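Local coordinates for protein 2-dehydro-3-deoxy-d-gluconate/2-dehydro-3-deoxy-phosphogluconate aldolase (Picrophilus torridus, PDB 4UXD) that belongs to the dihydrodipicolinate synthetase family of aldolases, with a parallel beta/alpha barrel in each chain and four chains in the assembly, at residues 131-136 / 162-167. Numbering follows the deposited sequence.
Sequences LNQEAI and KIDPET
The side-chain amide of Gln133 carries the carboxylate of Asp164 on one face, the two planes only 16° apart, with Asp164 CG 3.5 Å from Gln133 CD. Both edges of the amide are used as well. Thr167 OG1 donates to Gln133 OE1 over 2.9 Å, in the carbonyl plane and on a lone pair. Gln133 NE2 points within its own plane at Lys162 O, 3.1 Å away, in an almost straight bond (177°). A second donor reaches Gln133 OE1 from the carboxylate-bearing face: Asp164 N, at 2.8 Å, stands 50° out of the plane. Three bonds thus fix the rotation of the amide; a bend at chi2 turns the end of the chain along 162-167, which brings NE2 to Lys162 O and leaves CG beside Asp164 OD2.

In this beta/alpha barrel, residues 131-136 and 162-167 lead out of the loops after strands 120-123 and 150-155 into the neighbouring outer helices 133-144 and 165-174, so the amide ties the start of one helix to the start of the next. Lys162 NZ forms a salt bridge with Asp164 OD1 (2.7 Å) on its syn lone pair, probably offsetting the carboxylate's charge beside the amide. Deeper in, Ile136 CG2 rests on Ile163 CG1 at 4.1 Å, and Ile163 continues onto Ile153 of the barrel. Asn132 OD1 caps helix 133-144 by accepting from Ala135 N, leaving its ND2 to bind Tyr291 of the second subunit.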
ATOM      1  N   LEU A 131       1.665  -9.773 -11.614  1.00 28.58           N
ATOM      2  CA  LEU A 131       2.794 -10.320 -12.361  1.00 24.25           C
ATOM      3  C   LEU A 131       4.120  -9.684 -11.986  1.00 23.61           C
ATOM      4  O   LEU A 131       4.188  -8.479 -11.751  1.00 22.07           O
ATOM      5  CB  LEU A 131       2.580 -10.132 -13.859  1.00 28.08           C
ATOM      6  CG  LEU A 131       1.359 -10.770 -14.499  1.00 24.65           C
ATOM      7  CD1 LEU A 131       1.308 -10.352 -15.967  1.00 28.06           C
ATOM      8  CD2 LEU A 131       1.371 -12.284 -14.352  1.00 21.08           C
ATOM      9  N   ASN A 132       5.172 -10.502 -11.957  1.00 24.74           N
ATOM     10  CA  ASN A 132       6.544 -10.007 -11.886  1.00 19.88           C
ATOM     11  C   ASN A 132       7.028  -9.569 -13.286  1.00 25.56           C
ATOM     12  O   ASN A 132       6.269  -9.631 -14.261  1.00 25.37           O
ATOM     13  CB  ASN A 132       7.470 -11.079 -11.304  1.00 19.19           C
ATOM     14  CG  ASN A 132       7.509 -12.364 -12.152  1.00 33.42           C
ATOM     15  OD1 ASN A 132       7.163 -12.360 -13.332  1.00 40.29           O
ATOM     16  ND2 ASN A 132       7.938 -13.463 -11.546  1.00 25.29           N
ATOM     17  N   GLN A 133       8.291  -9.171 -13.401  1.00 25.16           N
ATOM     18  CA  GLN A 133       8.821  -8.680 -14.673  1.00 25.45           C
ATOM     19  C   GLN A 133       9.154  -9.783 -15.712  1.00 24.44           C
ATOM     20  O   GLN A 133       9.148  -9.516 -16.906  1.00 19.41           O
ATOM     21  CB  GLN A 133      10.074  -7.828 -14.415  1.00 22.95           C
ATOM     22  CG  GLN A 133       9.839  -6.583 -13.576  1.00 21.49           C
ATOM     23  CD  GLN A 133       8.716  -5.685 -14.100  1.00 21.00           C
ATOM     24  OE1 GLN A 133       8.833  -5.062 -15.150  1.00 21.09           O
ATOM     25  NE2 GLN A 133       7.630  -5.608 -13.349  1.00 24.26           N
ATOM     26  N   GLU A 134       9.450 -11.007 -15.280  1.00 32.01           N
ATOM     27  CA  GLU A 134       9.731 -12.088 -16.232  1.00 29.83           C
ATOM     28  C   GLU A 134       8.454 -12.441 -17.034  1.00 35.48           C
ATOM     29  O   GLU A 134       8.489 -12.638 -18.257  1.00 28.20           O
ATOM     30  CB  GLU A 134      10.276 -13.317 -15.497  1.00 41.44           C
ATOM     31  CG  GLU A 134      10.715 -14.494 -16.391  1.00 58.72           C
ATOM     32  CD  GLU A 134      11.980 -14.208 -17.202  1.00 75.71           C
ATOM     33  OE1 GLU A 134      13.081 -14.161 -16.605  1.00 70.57           O
ATOM     34  OE2 GLU A 134      11.876 -14.050 -18.444  1.00 74.37           O
ATOM     35  N   ALA A 135       7.324 -12.496 -16.342  1.00 24.66           N
ATOM     36  CA  ALA A 135       6.058 -12.805 -16.981  1.00 23.89           C
ATOM     37  C   ALA A 135       5.688 -11.708 -17.966  1.00 26.88           C
ATOM     38  O   ALA A 135       5.218 -11.964 -19.094  1.00 19.36           O
ATOM     39  CB  ALA A 135       4.973 -12.970 -15.940  1.00 20.35           C
ATOM     40  N   ILE A 136       5.903 -10.478 -17.524  1.00 25.30           N
ATOM     41  CA  ILE A 136       5.576  -9.312 -18.322  1.00 22.87           C
ATOM     42  C   ILE A 136       6.471  -9.290 -19.543  1.00 27.40           C
ATOM     43  O   ILE A 136       6.001  -9.086 -20.666  1.00 21.97           O
ATOM     44  CB  ILE A 136       5.728  -8.020 -17.501  1.00 20.25           C
ATOM     45  CG1 ILE A 136       4.545  -7.886 -16.538  1.00 16.01           C
ATOM     46  CG2 ILE A 136       5.839  -6.792 -18.412  1.00 17.41           C
ATOM     47  CD1 ILE A 136       4.782  -6.924 -15.395  1.00 19.28           C
ATOM     48  N   LYS A 162       2.942  -2.943 -13.037  1.00 15.31           N
ATOM     49  CA  LYS A 162       3.961  -1.998 -13.482  1.00 21.07           C
ATOM     50  C   LYS A 162       4.951  -2.701 -14.389  1.00 19.14           C
ATOM     51  O   LYS A 162       5.185  -3.896 -14.238  1.00 12.02           O
ATOM     52  CB  LYS A 162       4.705  -1.386 -12.296  1.00 24.09           C
ATOM     53  CG  LYS A 162       5.607  -2.352 -11.535  1.00 23.69           C
ATOM     54  CD  LYS A 162       6.174  -1.694 -10.283  1.00 40.20           C
ATOM     55  CE  LYS A 162       6.996  -2.650  -9.420  1.00 40.53           C
ATOM     56  NZ  LYS A 162       8.279  -3.087 -10.039  1.00 38.86           N
ATOM     57  N   ILE A 163       5.514  -1.967 -15.341  1.00 16.48           N
ATOM     58  CA  ILE A 163       6.640  -2.488 -16.120  1.00 26.16           C
ATOM     59  C   ILE A 163       7.864  -1.636 -15.763  1.00 14.55           C
ATOM     60  O   ILE A 163       7.838  -0.410 -15.876  1.00 17.14           O
ATOM     61  CB  ILE A 163       6.336  -2.495 -17.666  1.00 18.07           C
ATOM     62  CG1 ILE A 163       7.541  -3.030 -18.449  1.00 17.72           C
ATOM     63  CG2 ILE A 163       5.875  -1.112 -18.148  1.00 12.21           C
ATOM     64  CD1 ILE A 163       7.355  -3.036 -19.959  1.00 16.21           C
ATOM     65  N   ASP A 164       8.916  -2.278 -15.277  1.00 12.78           N
ATOM     66  CA  ASP A 164      10.102  -1.541 -14.826  1.00 18.39           C
ATOM     67  C   ASP A 164      10.821  -0.926 -16.016  1.00 20.26           C
ATOM     68  O   ASP A 164      10.767  -1.468 -17.120  1.00 20.64           O
ATOM     69  CB  ASP A 164      11.075  -2.442 -14.066  1.00 21.97           C
ATOM     70  CG  ASP A 164      10.511  -2.956 -12.770  1.00 27.19           C
ATOM     71  OD1 ASP A 164       9.521  -2.369 -12.275  1.00 26.79           O
ATOM     72  OD2 ASP A 164      11.059  -3.950 -12.246  1.00 21.16           O
ATOM     73  N   PRO A 165      11.500   0.204 -15.799  1.00 19.87           N
ATOM     74  CA  PRO A 165      12.353   0.790 -16.837  1.00 24.00           C
ATOM     75  C   PRO A 165      13.352  -0.188 -17.463  1.00 24.73           C
ATOM     76  O   PRO A 165      13.593  -0.141 -18.665  1.00 25.70           O
ATOM     77  CB  PRO A 165      13.092   1.887 -16.086  1.00 11.38           C
ATOM     78  CG  PRO A 165      12.164   2.275 -15.009  1.00 22.94           C
ATOM     79  CD  PRO A 165      11.435   1.056 -14.599  1.00 19.34           C
ATOM     80  N   GLU A 166      13.944  -1.041 -16.645  1.00 26.21           N
ATOM     81  CA  GLU A 166      14.881  -2.041 -17.129  1.00 24.21           C
ATOM     82  C   GLU A 166      14.217  -2.936 -18.152  1.00 27.49           C
ATOM     83  O   GLU A 166      14.793  -3.232 -19.195  1.00 33.24           O
ATOM     84  CB  GLU A 166      15.409  -2.882 -15.964  1.00 33.54           C
ATOM     85  CG  GLU A 166      16.369  -3.996 -16.357  1.00 41.36           C
ATOM     86  CD  GLU A 166      17.710  -3.482 -16.864  1.00 55.54           C
ATOM     87  OE1 GLU A 166      18.093  -2.337 -16.523  1.00 55.78           O
ATOM     88  OE2 GLU A 166      18.386  -4.234 -17.601  1.00 58.79           O
ATOM     89  N   THR A 167      13.001  -3.372 -17.841  1.00 24.17           N
ATOM     90  CA  THR A 167      12.267  -4.267 -18.716  1.00 25.51           C
ATOM     91  C   THR A 167      11.943  -3.584 -20.047  1.00 25.33           C
ATOM     92  O   THR A 167      11.858  -4.243 -21.090  1.00 27.60           O
ATOM     93  CB  THR A 167      10.961  -4.753 -18.028  1.00 25.15           C
ATOM     94  OG1 THR A 167      11.272  -5.270 -16.728  1.00 24.88           O
ATOM     95  CG2 THR A 167      10.259  -5.833 -18.850  1.00 16.58           C
TER